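Local coordinates for response regulator (Helicobacter pylori, PDB 2PLN), which probably acts as an orphan response regulator that binds DNA to control transcription, represented by its N-terminal receiver domain, at residues V21-K26 and F43-T48; G32-G37 and K115-I120; V66-K71 and V89-D94; S75-I80 and Q107-Y112. All blocks are in the same frame, centred on the assembly; numbering follows the deposited sequence.

Contact 1. Residues V21-K26 and F43-T48; sequences VLLIEK and FMADVT
L23 and V47 face each other as a directly opposed pair in two parallel strands, and their side chains meet at an oblique angle, CD1 of L23 lying 3.9 Å from CG2 of V47. The leucine gets there by holding CG beside its backbone N and opposite the carbonyl carbon (chi1 -60°). V21 and A45, paired on this face, have their CB atoms 4.3 Å apart. The other face carries I24 next to T48, side by side and pointing the same way, with I24 CG1 3.8 Å from T48 CG2. T48 has its hydroxyl trans to N (chi1 -180°), which leaves the methyl wedged between N and the carbonyl carbon and turned to the isoleucine; the hydroxyl is bonded to D53 and to the backbone N of S50. L22 reaches over with CD1, 3.6 Å from the backbone O of D46.

These are the first two strands of a parallel sheet, linked through helix 28-40 in a beta-alpha-beta unit of the CheY-like receiver fold, and that helix packs on the face of L23 and A45. Five backbone bonds join the strands. L23 uses both its N and its O toward strand 44-48, in the bonds L23 N to D46 O at 2.8 Å and T48 N to L23 O at 2.9 Å. The last, from E25 N to T48 O at 2.9 Å, lies where E25 turns its carboxylate away to form a salt bridge with K115. The D46 carboxylate forms salt bridges with R20 and R61 and is bonded to the Y63 hydroxyl.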
loop_
_atom_site.group_PDB
_atom_site.type_symbol
_atom_site.label_atom_id
_atom_site.label_comp_id
_atom_site.label_asym_id
_atom_site.label_seq_id
_atom_site.Cartn_x
_atom_site.Cartn_y
_atom_site.Cartn_z
ATOM N N VAL A 21 -16.097 -4.666 -5.620
ATOM C CA VAL A 21 -15.499 -3.979 -4.449
ATOM C C VAL A 21 -16.604 -3.547 -3.460
ATOM O O VAL A 21 -17.624 -3.007 -3.888
ATOM C CB VAL A 21 -14.738 -2.717 -4.914
ATOM C CG1 VAL A 21 -14.308 -1.889 -3.697
ATOM C CG2 VAL A 21 -13.541 -3.103 -5.848
ATOM N N LEU A 22 -16.410 -3.808 -2.160
ATOM C CA LEU A 22 -17.293 -3.282 -1.136
ATOM C C LEU A 22 -16.682 -2.029 -0.488
ATOM O O LEU A 22 -15.528 -2.042 -0.067
ATOM C CB LEU A 22 -17.541 -4.332 -0.057
ATOM C CG LEU A 22 -18.435 -3.906 1.110
ATOM C CD1 LEU A 22 -19.892 -3.515 0.656
ATOM C CD2 LEU A 22 -18.466 -4.985 2.215
ATOM N N LEU A 23 -17.464 -0.958 -0.400
ATOM C CA LEU A 23 -16.960 0.287 0.193
ATOM C C LEU A 23 -17.793 0.550 1.409
ATOM O O LEU A 23 -19.002 0.763 1.285
ATOM C CB LEU A 23 -17.087 1.480 -0.784
ATOM C CG LEU A 23 -16.347 1.402 -2.125
ATOM C CD1 LEU A 23 -16.793 2.484 -3.170
ATOM C CD2 LEU A 23 -14.810 1.404 -1.937
ATOM N N ILE A 24 -17.169 0.495 2.585
ATOM C CA ILE A 24 -17.866 0.885 3.820
ATOM C C ILE A 24 -17.485 2.320 4.127
ATOM O O ILE A 24 -16.373 2.600 4.515
ATOM C CB ILE A 24 -17.579 -0.083 4.978
ATOM C CG1 ILE A 24 -18.015 -1.518 4.573
ATOM C CG2 ILE A 24 -18.283 0.423 6.302
ATOM C CD1 ILE A 24 -17.431 -2.650 5.415
ATOM N N GLU A 25 -18.434 3.227 3.930
ATOM C CA GLU A 25 -18.152 4.654 3.906
ATOM C C GLU A 25 -19.437 5.426 4.262
ATOM O O GLU A 25 -20.472 5.316 3.572
ATOM C CB GLU A 25 -17.633 5.050 2.524
ATOM C CG GLU A 25 -17.387 6.551 2.334
ATOM C CD GLU A 25 -16.518 7.168 3.443
ATOM O OE1 GLU A 25 -17.074 7.951 4.256
ATOM O OE2 GLU A 25 -15.287 6.870 3.522
ATOM N N LYS A 26 -19.346 6.157 5.364
ATOM C CA LYS A 26 -20.451 6.919 5.974
ATOM C C LYS A 26 -20.864 8.097 5.099
ATOM O O LYS A 26 -22.039 8.503 5.091
ATOM C CB LYS A 26 -19.948 7.433 7.334
ATOM C CG LYS A 26 -20.922 8.188 8.213
ATOM C CD LYS A 26 -20.168 8.790 9.387
ATOM C CE LYS A 26 -21.036 9.777 10.172
ATOM N NZ LYS A 26 -21.512 10.911 9.310
ATOM N N PHE A 43 -14.658 -2.031 -12.745
ATOM C CA PHE A 43 -15.045 -2.642 -11.456
ATOM C C PHE A 43 -16.500 -2.401 -11.074
ATOM O O PHE A 43 -17.037 -1.315 -11.307
ATOM C CB PHE A 43 -14.188 -2.095 -10.310
ATOM C CG PHE A 43 -12.744 -2.452 -10.402
ATOM C CD1 PHE A 43 -12.284 -3.700 -9.954
ATOM C CD2 PHE A 43 -11.834 -1.548 -10.886
ATOM C CE1 PHE A 43 -10.927 -4.022 -10.022
ATOM C CE2 PHE A 43 -10.460 -1.871 -10.966
ATOM C CZ PHE A 43 -10.012 -3.109 -10.532
HETATM N N MSE A 44 -17.116 -3.396 -10.444
HETATM C CA MSE A 44 -18.420 -3.235 -9.818
HETATM C C MSE A 44 -18.139 -2.783 -8.398
HETATM O O MSE A 44 -17.132 -3.209 -7.822
HETATM C CB MSE A 44 -19.156 -4.565 -9.718
HETATM C CG MSE A 44 -20.432 -4.429 -8.887
HETATM SE SE MSE A 44 -21.810 -3.870 -10.125
HETATM C CE MSE A 44 -21.521 -5.608 -10.999
ATOM N N ALA A 45 -18.992 -1.930 -7.822
ATOM C CA ALA A 45 -18.799 -1.521 -6.419
ATOM C C ALA A 45 -20.127 -1.305 -5.677
ATOM O O ALA A 45 -21.050 -0.728 -6.235
ATOM C CB ALA A 45 -17.951 -0.255 -6.344
ATOM N N ASP A 46 -20.208 -1.782 -4.435
ATOM C CA ASP A 46 -21.347 -1.501 -3.553
ATOM C C ASP A 46 -20.897 -0.596 -2.447
ATOM O O ASP A 46 -19.901 -0.897 -1.785
ATOM C CB ASP A 46 -21.875 -2.782 -2.905
ATOM C CG ASP A 46 -22.422 -3.764 -3.914
ATOM O OD1 ASP A 46 -23.000 -3.307 -4.904
ATOM O OD2 ASP A 46 -22.291 -5.006 -3.808
ATOM N N VAL A 47 -21.657 0.475 -2.212
ATOM C CA VAL A 47 -21.393 1.373 -1.090
ATOM C C VAL A 47 -22.390 1.085 0.023
ATOM O O VAL A 47 -23.588 0.950 -0.224
ATOM C CB VAL A 47 -21.486 2.877 -1.472
ATOM C CG1 VAL A 47 -21.126 3.756 -0.290
ATOM C CG2 VAL A 47 -20.546 3.198 -2.634
ATOM N N THR A 48 -21.882 0.965 1.242
ATOM C CA THR A 48 -22.741 0.932 2.419
ATOM C C THR A 48 -22.209 1.862 3.495
ATOM O O THR A 48 -21.011 2.033 3.641
ATOM C CB THR A 48 -22.975 -0.523 2.931
ATOM O OG1 THR A 48 -23.825 -0.474 4.085
ATOM C CG2 THR A 48 -21.673 -1.177 3.453
#

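Contact 2. Residues G32-G37 and K115-I120; sequences GEIEKG and KPYRSI
I120 is pushed against the helix backbone of 32-37 at its most closely packed point, both branches of the isoleucine being used. Its CG2 rests on G37 CA at 3.8 Å, where the glycine, lacking a side chain, lets the methyl settle onto the helix, and it also lies 3.9 Å from E33 O. The other branch folds back at chi2 (-65°) to bring CD1 against I34 CG1 at 3.7 Å, the two isoleucines crossing at about a right angle. CD1 further reaches E33 CB at 4.0 Å.

Packing is thinner towards Y117. I34 CD1 approaches ring atom CE1 at 4.0 Å, again roughly perpendicular, and this is the pair's one close touch; the phenol oxygen is bonded instead to S92. On the solvent side E33 contributes little beyond its CB.

In this receiver domain the loop 115-120, with the cis peptide between K115 and P116 familiar from CheY-like proteins, leads from strand 111-114 into helix 120-130, whose start is capped by S119 through its OG to A122 N. L123 of that helix packs on both I34 and Y117, as does M67 of strand 65-68, so the contact joins helix 28-40 to the sheet and to the last helix.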
loop_
_atom_site.group_PDB
_atom_site.type_symbol
_atom_site.label_atom_id
_atom_site.label_comp_id
_atom_site.label_asym_id
_atom_site.label_seq_id
_atom_site.Cartn_x
_atom_site.Cartn_y
_atom_site.Cartn_z
ATOM N N GLY A 32 -20.150 7.553 -3.420
ATOM C CA GLY A 32 -20.546 7.647 -4.831
ATOM C C GLY A 32 -19.432 7.998 -5.804
ATOM O O GLY A 32 -19.320 7.408 -6.881
ATOM N N GLU A 33 -18.612 8.971 -5.433
ATOM C CA GLU A 33 -17.475 9.369 -6.232
ATOM C C GLU A 33 -16.479 8.230 -6.410
ATOM O O GLU A 33 -15.965 8.034 -7.504
ATOM C CB GLU A 33 -16.784 10.565 -5.588
ATOM C CG GLU A 33 -17.501 11.889 -5.834
ATOM C CD GLU A 33 -17.095 12.971 -4.835
ATOM O OE1 GLU A 33 -16.399 12.665 -3.847
ATOM O OE2 GLU A 33 -17.498 14.144 -5.010
ATOM N N ILE A 34 -16.273 7.438 -5.356
ATOM C CA ILE A 34 -15.326 6.302 -5.472
ATOM C C ILE A 34 -15.917 5.202 -6.363
ATOM O O ILE A 34 -15.238 4.687 -7.240
ATOM C CB ILE A 34 -14.943 5.738 -4.082
ATOM C CG1 ILE A 34 -14.344 6.842 -3.185
ATOM C CG2 ILE A 34 -13.979 4.545 -4.235
ATOM C CD1 ILE A 34 -14.295 6.428 -1.742
ATOM N N GLU A 35 -17.189 4.847 -6.129
ATOM C CA GLU A 35 -17.882 3.886 -7.009
ATOM C C GLU A 35 -17.791 4.273 -8.501
ATOM O O GLU A 35 -17.436 3.434 -9.353
ATOM C CB GLU A 35 -19.335 3.737 -6.602
ATOM C CG GLU A 35 -20.084 2.802 -7.533
ATOM C CD GLU A 35 -21.495 2.537 -7.067
ATOM O OE1 GLU A 35 -22.260 1.910 -7.828
ATOM O OE2 GLU A 35 -21.831 2.941 -5.948
ATOM N N LYS A 36 -18.112 5.528 -8.820
ATOM C CA LYS A 36 -18.000 6.018 -10.210
ATOM C C LYS A 36 -16.565 5.885 -10.746
ATOM O O LYS A 36 -16.356 5.465 -11.885
ATOM C CB LYS A 36 -18.494 7.482 -10.302
ATOM C CG LYS A 36 -18.519 8.103 -11.708
ATOM C CD LYS A 36 -19.259 9.478 -11.701
ATOM C CE LYS A 36 -18.549 10.551 -12.532
ATOM N NZ LYS A 36 -19.207 11.912 -12.417
ATOM N N GLY A 37 -15.576 6.245 -9.921
ATOM C CA GLY A 37 -14.164 6.094 -10.293
ATOM C C GLY A 37 -13.814 4.649 -10.562
ATOM O O GLY A 37 -13.107 4.317 -11.531
ATOM N N LYS A 115 -7.386 9.616 4.972
ATOM C CA LYS A 115 -8.374 10.500 4.370
ATOM C C LYS A 115 -8.077 11.920 4.849
ATOM O O LYS A 115 -7.636 12.106 5.998
ATOM C CB LYS A 115 -9.773 10.117 4.826
ATOM C CG LYS A 115 -10.221 8.789 4.274
ATOM C CD LYS A 115 -11.550 8.385 4.875
ATOM C CE LYS A 115 -12.689 8.972 4.104
ATOM N NZ LYS A 115 -13.954 8.682 4.851
ATOM N N PRO A 116 -8.336 12.924 4.013
ATOM C CA PRO A 116 -8.857 12.781 2.626
ATOM C C PRO A 116 -7.907 12.188 1.588
ATOM O O PRO A 116 -6.688 12.316 1.725
ATOM C CB PRO A 116 -9.250 14.223 2.244
ATOM C CG PRO A 116 -8.546 15.106 3.195
ATOM C CD PRO A 116 -8.199 14.332 4.431
ATOM N N TYR A 117 -8.461 11.542 0.553
ATOM C CA TYR A 117 -7.666 10.905 -0.512
ATOM C C TYR A 117 -6.935 11.917 -1.412
ATOM O O TYR A 117 -7.385 13.056 -1.562
ATOM C CB TYR A 117 -8.533 9.958 -1.368
ATOM C CG TYR A 117 -9.293 8.934 -0.563
ATOM C CD1 TYR A 117 -10.682 9.016 -0.401
ATOM C CD2 TYR A 117 -8.621 7.900 0.073
ATOM C CE1 TYR A 117 -11.369 8.090 0.359
ATOM C CE2 TYR A 117 -9.311 6.962 0.826
ATOM C CZ TYR A 117 -10.673 7.056 0.970
ATOM O OH TYR A 117 -11.316 6.109 1.733
ATOM N N ARG A 118 -5.818 11.490 -2.017
ATOM C CA ARG A 118 -5.041 12.343 -2.931
ATOM C C ARG A 118 -5.917 12.798 -4.098
ATOM O O ARG A 118 -5.879 13.967 -4.525
ATOM C CB ARG A 118 -3.786 11.616 -3.438
ATOM C CG ARG A 118 -2.688 12.556 -3.929
ATOM C CD ARG A 118 -1.263 12.026 -3.797
ATOM N NE ARG A 118 -0.734 12.152 -2.435
ATOM C CZ ARG A 118 -0.653 11.148 -1.561
ATOM N NH1 ARG A 118 -1.061 9.933 -1.902
ATOM N NH2 ARG A 118 -0.158 11.343 -0.343
ATOM N N SER A 119 -6.713 11.858 -4.594
ATOM C CA SER A 119 -7.658 12.050 -5.690
ATOM C C SER A 119 -8.367 10.730 -5.872
ATOM O O SER A 119 -7.839 9.663 -5.462
ATOM C CB SER A 119 -6.965 12.487 -7.001
ATOM O OG SER A 119 -6.481 11.428 -7.810
ATOM N N ILE A 120 -9.542 10.781 -6.493
ATOM C CA ILE A 120 -10.230 9.533 -6.885
ATOM C C ILE A 120 -9.354 8.675 -7.820
ATOM O O ILE A 120 -9.236 7.465 -7.596
ATOM C CB ILE A 120 -11.626 9.829 -7.495
ATOM C CG1 ILE A 120 -12.550 10.461 -6.450
ATOM C CG2 ILE A 120 -12.188 8.572 -8.205
ATOM C CD1 ILE A 120 -12.923 9.611 -5.257
#

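Contact 3. Residues V66-K71 and V89-D94; sequences VMVSDK and VLVSSD
V66 and V89 are paired in two parallel strands, which three backbone bonds join across 66-71 and 89-94: L90 N to V66 O, V68 N to L90 O and S92 N to V68 O, each 2.9 Å. V68 therefore uses both its N and its O towards strand 88-93, and L90 does the same in return.

Apolar contacts lie on both faces of the sheet. On one, V66 and V89 lie side by side with CG1 of V66 3.8 Å from CG2 of V89; the V66 methyl is placed between its backbone N and carbonyl carbon (chi1 53°), which tips it towards the neighbouring strand. V68 takes the same rotamer and meets V91 more loosely. On the opposite face selenomethionine M67 crosses L90 obliquely, its CG 3.9 Å from L90 CB, and its chain runs on past S92 CB.

Polar contacts gather at the C-terminal end of the strands. The hydroxyls of S69 and S92 form a weak bond, OG to OG 3.4 Å, but each has another partner, Y117 for S92 and, weakly, E25 for S69. Beyond them a water accepts from D70 N and donates to S92 O at 2.8 Å, bridging the backbones where the strands part.

Strand 65-68 stands between 20-24 and 88-93 in the receiver-domain sheet, and strand 88-93 is bordered by 111-114. Helix 73-83, the connection of this beta-alpha-beta unit, packs on the valine face through F76, V77 and I80, while Y117 and I113 reach M67 on the other.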
loop_
_atom_site.group_PDB
_atom_site.type_symbol
_atom_site.label_atom_id
_atom_site.label_comp_id
_atom_site.label_asym_id
_atom_site.label_seq_id
_atom_site.Cartn_x
_atom_site.Cartn_y
_atom_site.Cartn_z
ATOM N N VAL A 66 -12.427 -5.079 -0.009
ATOM C CA VAL A 66 -13.278 -4.197 0.820
ATOM C C VAL A 66 -12.399 -3.066 1.283
ATOM O O VAL A 66 -11.243 -3.286 1.684
ATOM C CB VAL A 66 -13.930 -4.905 2.075
ATOM C CG1 VAL A 66 -12.890 -5.623 2.975
ATOM C CG2 VAL A 66 -14.794 -3.910 2.897
HETATM N N MSE A 67 -12.939 -1.851 1.204
HETATM C CA MSE A 67 -12.313 -0.713 1.845
HETATM C C MSE A 67 -13.225 -0.193 2.938
HETATM O O MSE A 67 -14.411 0.064 2.705
HETATM C CB MSE A 67 -12.001 0.407 0.852
HETATM C CG MSE A 67 -11.132 1.475 1.514
HETATM SE SE MSE A 67 -10.287 2.692 0.286
HETATM C CE MSE A 67 -11.852 3.301 -0.659
ATOM N N VAL A 68 -12.685 -0.057 4.139
ATOM C CA VAL A 68 -13.513 0.286 5.296
ATOM C C VAL A 68 -12.965 1.528 5.980
ATOM O O VAL A 68 -11.765 1.619 6.249
ATOM C CB VAL A 68 -13.652 -0.910 6.287
ATOM C CG1 VAL A 68 -12.281 -1.509 6.711
ATOM C CG2 VAL A 68 -14.463 -0.529 7.526
ATOM N N SER A 69 -13.855 2.489 6.198
ATOM C CA SER A 69 -13.625 3.650 7.069
ATOM C C SER A 69 -14.703 3.566 8.098
ATOM O O SER A 69 -15.885 3.700 7.771
ATOM C CB SER A 69 -13.818 4.966 6.326
ATOM O OG SER A 69 -13.144 4.956 5.105
ATOM N N ASP A 70 -14.302 3.312 9.331
ATOM C CA ASP A 70 -15.209 3.173 10.449
ATOM C C ASP A 70 -14.358 3.217 11.723
ATOM O O ASP A 70 -13.180 2.868 11.707
ATOM C CB ASP A 70 -15.906 1.826 10.374
ATOM C CG ASP A 70 -17.050 1.700 11.363
ATOM O OD1 ASP A 70 -16.839 1.118 12.453
ATOM O OD2 ASP A 70 -18.188 2.142 11.112
ATOM N N LYS A 71 -14.971 3.616 12.835
ATOM C CA LYS A 71 -14.283 3.654 14.126
ATOM C C LYS A 71 -13.825 2.281 14.587
ATOM O O LYS A 71 -12.768 2.155 15.207
ATOM C CB LYS A 71 -15.185 4.271 15.209
ATOM C CG LYS A 71 -15.641 5.711 14.936
ATOM C CD LYS A 71 -16.244 6.378 16.189
ATOM C CE LYS A 71 -17.263 5.492 16.923
ATOM N NZ LYS A 71 -18.541 5.336 16.164
ATOM N N VAL A 89 -8.177 -6.323 2.033
ATOM C CA VAL A 89 -8.768 -5.397 2.973
ATOM C C VAL A 89 -7.941 -4.110 3.064
ATOM O O VAL A 89 -6.734 -4.146 3.375
ATOM C CB VAL A 89 -8.882 -6.042 4.376
ATOM C CG1 VAL A 89 -9.406 -5.034 5.369
ATOM C CG2 VAL A 89 -9.739 -7.341 4.320
ATOM N N LEU A 90 -8.592 -2.986 2.795
ATOM C CA LEU A 90 -7.953 -1.647 2.865
ATOM C C LEU A 90 -8.651 -0.872 3.951
ATOM O O LEU A 90 -9.887 -0.820 3.992
ATOM C CB LEU A 90 -8.082 -0.875 1.541
ATOM C CG LEU A 90 -7.814 -1.619 0.216
ATOM C CD1 LEU A 90 -7.791 -0.643 -0.969
ATOM C CD2 LEU A 90 -6.469 -2.435 0.280
ATOM N N VAL A 91 -7.867 -0.306 4.855
ATOM C CA VAL A 91 -8.411 0.502 5.952
ATOM C C VAL A 91 -8.121 1.930 5.559
ATOM O O VAL A 91 -6.994 2.269 5.218
ATOM C CB VAL A 91 -7.688 0.179 7.297
ATOM C CG1 VAL A 91 -8.048 1.182 8.374
ATOM C CG2 VAL A 91 -8.035 -1.241 7.764
ATOM N N SER A 92 -9.145 2.773 5.614
ATOM C CA SER A 92 -8.994 4.187 5.333
ATOM C C SER A 92 -9.466 4.980 6.578
ATOM O O SER A 92 -10.469 4.615 7.216
ATOM C CB SER A 92 -9.779 4.467 4.041
ATOM O OG SER A 92 -10.126 5.816 3.905
ATOM N N SER A 93 -8.734 6.030 6.946
ATOM C CA SER A 93 -8.984 6.746 8.229
ATOM C C SER A 93 -8.920 8.282 8.093
ATOM O O SER A 93 -7.994 8.807 7.508
ATOM C CB SER A 93 -7.986 6.258 9.293
ATOM O OG SER A 93 -8.214 6.862 10.561
ATOM N N ASP A 94 -9.918 8.983 8.632
ATOM C CA ASP A 94 -9.909 10.459 8.695
ATOM C C ASP A 94 -9.129 10.965 9.923
ATOM O O ASP A 94 -8.899 12.184 10.090
ATOM C CB ASP A 94 -11.346 10.975 8.785
ATOM C CG ASP A 94 -12.066 10.403 9.975
ATOM O OD1 ASP A 94 -11.570 10.601 11.112
ATOM O OD2 ASP A 94 -13.100 9.701 9.883
HETATM O O HOH W 1 -11.130 3.426 9.703
#

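Contact 4. Residues S75-I80 and Q107-Y112; sequences SFVSRI and QGADDY
V77 sits on helix 75-80 where that helix passes the turn Q107-A109, the closest CA atoms, those of S78 and Q107, being 5.6 Å apart. The turn ends helix 98-106 in a Schellman motif: G108 has a positive phi (109°), a conformation comfortable for glycine, and the chain then heads through A109 into 111-114, the last strand of the receiver domain, beside the dimer interface.

V77 points into this turn with one methyl. Holding CG1 trans to its backbone N (chi1 167°) sets that atom 3.8 Å from Q107 O and 3.8 Å from A109 N, with A109 CB at 4.2 Å, so a single methyl rests on the peptide groups of the turn. Q107 bends at chi2 (-83°) to lay its amide against helix 73-83, where NE2 comes within 3.7 Å of S78 CB. That NE2 donates to L74 O, just before the segment.

Beyond the turn, D110 OD2 pairs with K81 and accepts from V89 N.

The chemistry is thus largely van der Waals contact between a valine methyl and backbone, with the glutamine amide gripping a carbonyl of helix 73-83; this ties the end of helix 98-106 to its neighbour, while D111, just beyond, shares its carboxylate between R126 and R130 of its own chain and R126 of the second subunit.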
loop_
_atom_site.group_PDB
_atom_site.type_symbol
_atom_site.label_atom_id
_atom_site.label_comp_id
_atom_site.label_asym_id
_atom_site.label_seq_id
_atom_site.Cartn_x
_atom_site.Cartn_y
_atom_site.Cartn_z
ATOM N N SER A 75 -11.128 -4.364 14.528
ATOM C CA SER A 75 -11.671 -5.693 14.883
ATOM C C SER A 75 -12.285 -6.343 13.656
ATOM O O SER A 75 -12.156 -7.537 13.436
ATOM C CB SER A 75 -12.679 -5.619 16.031
ATOM O OG SER A 75 -13.760 -4.777 15.679
ATOM N N PHE A 76 -12.955 -5.529 12.844
ATOM C CA PHE A 76 -13.538 -5.996 11.584
ATOM C C PHE A 76 -12.465 -6.586 10.663
ATOM O O PHE A 76 -12.686 -7.614 10.007
ATOM C CB PHE A 76 -14.257 -4.814 10.952
ATOM C CG PHE A 76 -14.659 -5.005 9.521
ATOM C CD1 PHE A 76 -13.858 -4.509 8.482
ATOM C CD2 PHE A 76 -15.866 -5.629 9.205
ATOM C CE1 PHE A 76 -14.240 -4.637 7.171
ATOM C CE2 PHE A 76 -16.257 -5.761 7.890
ATOM C CZ PHE A 76 -15.440 -5.267 6.862
ATOM N N VAL A 77 -11.293 -5.931 10.618
ATOM C CA VAL A 77 -10.205 -6.391 9.744
ATOM C C VAL A 77 -9.858 -7.837 10.125
ATOM O O VAL A 77 -9.797 -8.717 9.275
ATOM C CB VAL A 77 -8.979 -5.460 9.804
ATOM C CG1 VAL A 77 -7.768 -6.088 9.160
ATOM C CG2 VAL A 77 -9.301 -4.110 9.115
ATOM N N SER A 78 -9.620 -8.055 11.412
ATOM C CA SER A 78 -9.292 -9.386 11.889
ATOM C C SER A 78 -10.413 -10.416 11.616
ATOM O O SER A 78 -10.127 -11.526 11.220
ATOM C CB SER A 78 -8.953 -9.341 13.382
ATOM O OG SER A 78 -8.524 -10.622 13.781
ATOM N N ARG A 79 -11.675 -10.038 11.828
ATOM C CA ARG A 79 -12.794 -10.981 11.570
ATOM C C ARG A 79 -12.847 -11.424 10.117
ATOM O O ARG A 79 -13.026 -12.625 9.820
ATOM C CB ARG A 79 -14.146 -10.389 11.944
ATOM C CG ARG A 79 -14.417 -10.290 13.407
ATOM C CD ARG A 79 -15.878 -10.066 13.712
ATOM N NE ARG A 79 -16.439 -8.858 13.099
ATOM C CZ ARG A 79 -16.257 -7.623 13.573
ATOM N NH1 ARG A 79 -15.513 -7.405 14.665
ATOM N NH2 ARG A 79 -16.802 -6.599 12.954
ATOM N N ILE A 80 -12.635 -10.474 9.203
ATOM C CA ILE A 80 -12.708 -10.740 7.752
ATOM C C ILE A 80 -11.505 -11.529 7.271
ATOM O O ILE A 80 -11.630 -12.434 6.415
ATOM C CB ILE A 80 -12.829 -9.382 6.953
ATOM C CG1 ILE A 80 -14.158 -8.704 7.258
ATOM C CG2 ILE A 80 -12.631 -9.619 5.427
ATOM C CD1 ILE A 80 -15.364 -9.554 7.004
ATOM N N GLN A 107 -2.811 -6.486 12.166
ATOM C CA GLN A 107 -4.082 -7.208 12.070
ATOM C C GLN A 107 -4.334 -7.851 10.699
ATOM O O GLN A 107 -5.285 -8.619 10.543
ATOM C CB GLN A 107 -5.243 -6.254 12.330
ATOM C CG GLN A 107 -5.310 -5.669 13.709
ATOM C CD GLN A 107 -5.977 -6.596 14.654
ATOM O OE1 GLN A 107 -5.334 -7.496 15.210
ATOM N NE2 GLN A 107 -7.277 -6.405 14.843
ATOM N N GLY A 108 -3.510 -7.515 9.709
ATOM C CA GLY A 108 -3.534 -8.193 8.421
ATOM C C GLY A 108 -4.106 -7.334 7.290
ATOM O O GLY A 108 -4.378 -7.837 6.207
ATOM N N ALA A 109 -4.324 -6.047 7.550
ATOM C CA ALA A 109 -4.792 -5.147 6.463
ATOM C C ALA A 109 -3.761 -5.088 5.338
ATOM O O ALA A 109 -2.579 -5.147 5.576
ATOM C CB ALA A 109 -5.075 -3.736 7.002
ATOM N N ASP A 110 -4.234 -4.967 4.104
ATOM C CA ASP A 110 -3.362 -4.891 2.952
ATOM C C ASP A 110 -2.916 -3.460 2.698
ATOM O O ASP A 110 -1.910 -3.228 2.010
ATOM C CB ASP A 110 -4.088 -5.471 1.738
ATOM C CG ASP A 110 -4.355 -6.937 1.898
ATOM O OD1 ASP A 110 -3.364 -7.701 1.848
ATOM O OD2 ASP A 110 -5.485 -7.403 2.122
ATOM N N ASP A 111 -3.661 -2.493 3.242
ATOM C CA ASP A 111 -3.217 -1.134 3.142
ATOM C C ASP A 111 -3.867 -0.291 4.220
ATOM O O ASP A 111 -4.870 -0.694 4.846
ATOM C CB ASP A 111 -3.555 -0.588 1.740
ATOM C CG ASP A 111 -2.521 0.416 1.219
ATOM O OD1 ASP A 111 -1.835 1.095 2.043
ATOM O OD2 ASP A 111 -2.361 0.596 -0.007
ATOM N N TYR A 112 -3.278 0.874 4.441
ATOM C CA TYR A 112 -3.791 1.874 5.364
ATOM C C TYR A 112 -3.681 3.227 4.659
ATOM O O TYR A 112 -2.586 3.639 4.232
ATOM C CB TYR A 112 -2.970 1.852 6.654
ATOM C CG TYR A 112 -3.462 2.806 7.726
ATOM C CD1 TYR A 112 -2.834 4.026 7.927
ATOM C CD2 TYR A 112 -4.562 2.485 8.555
ATOM C CE1 TYR A 112 -3.279 4.919 8.942
ATOM C CE2 TYR A 112 -4.998 3.376 9.568
ATOM C CZ TYR A 112 -4.360 4.581 9.741
ATOM O OH TYR A 112 -4.814 5.482 10.738
#

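How the contacts relate
From the N terminus, contact 1 closes the first loop, bringing strand 20-24 beside edge strand 44-48 around helix 28-40. Contact 2 starts within that loop, so the two cross, and its long closure reaches the segment after strand 111-114; contacts 3 and 4 are both nested inside it. Contact 3 joins strands 65-68 and 88-93, and contact 4, which crosses it, ties the intervening helix 73-83 to the turn before strand 111-114. Strands 20-24 and 65-68 connect contacts 1 and 3 in one sheet. Packing of L23 on I34 links contacts 1 and 2, while contacts 2 and 4, on opposite sides of the chain's centre, both touch the second subunit.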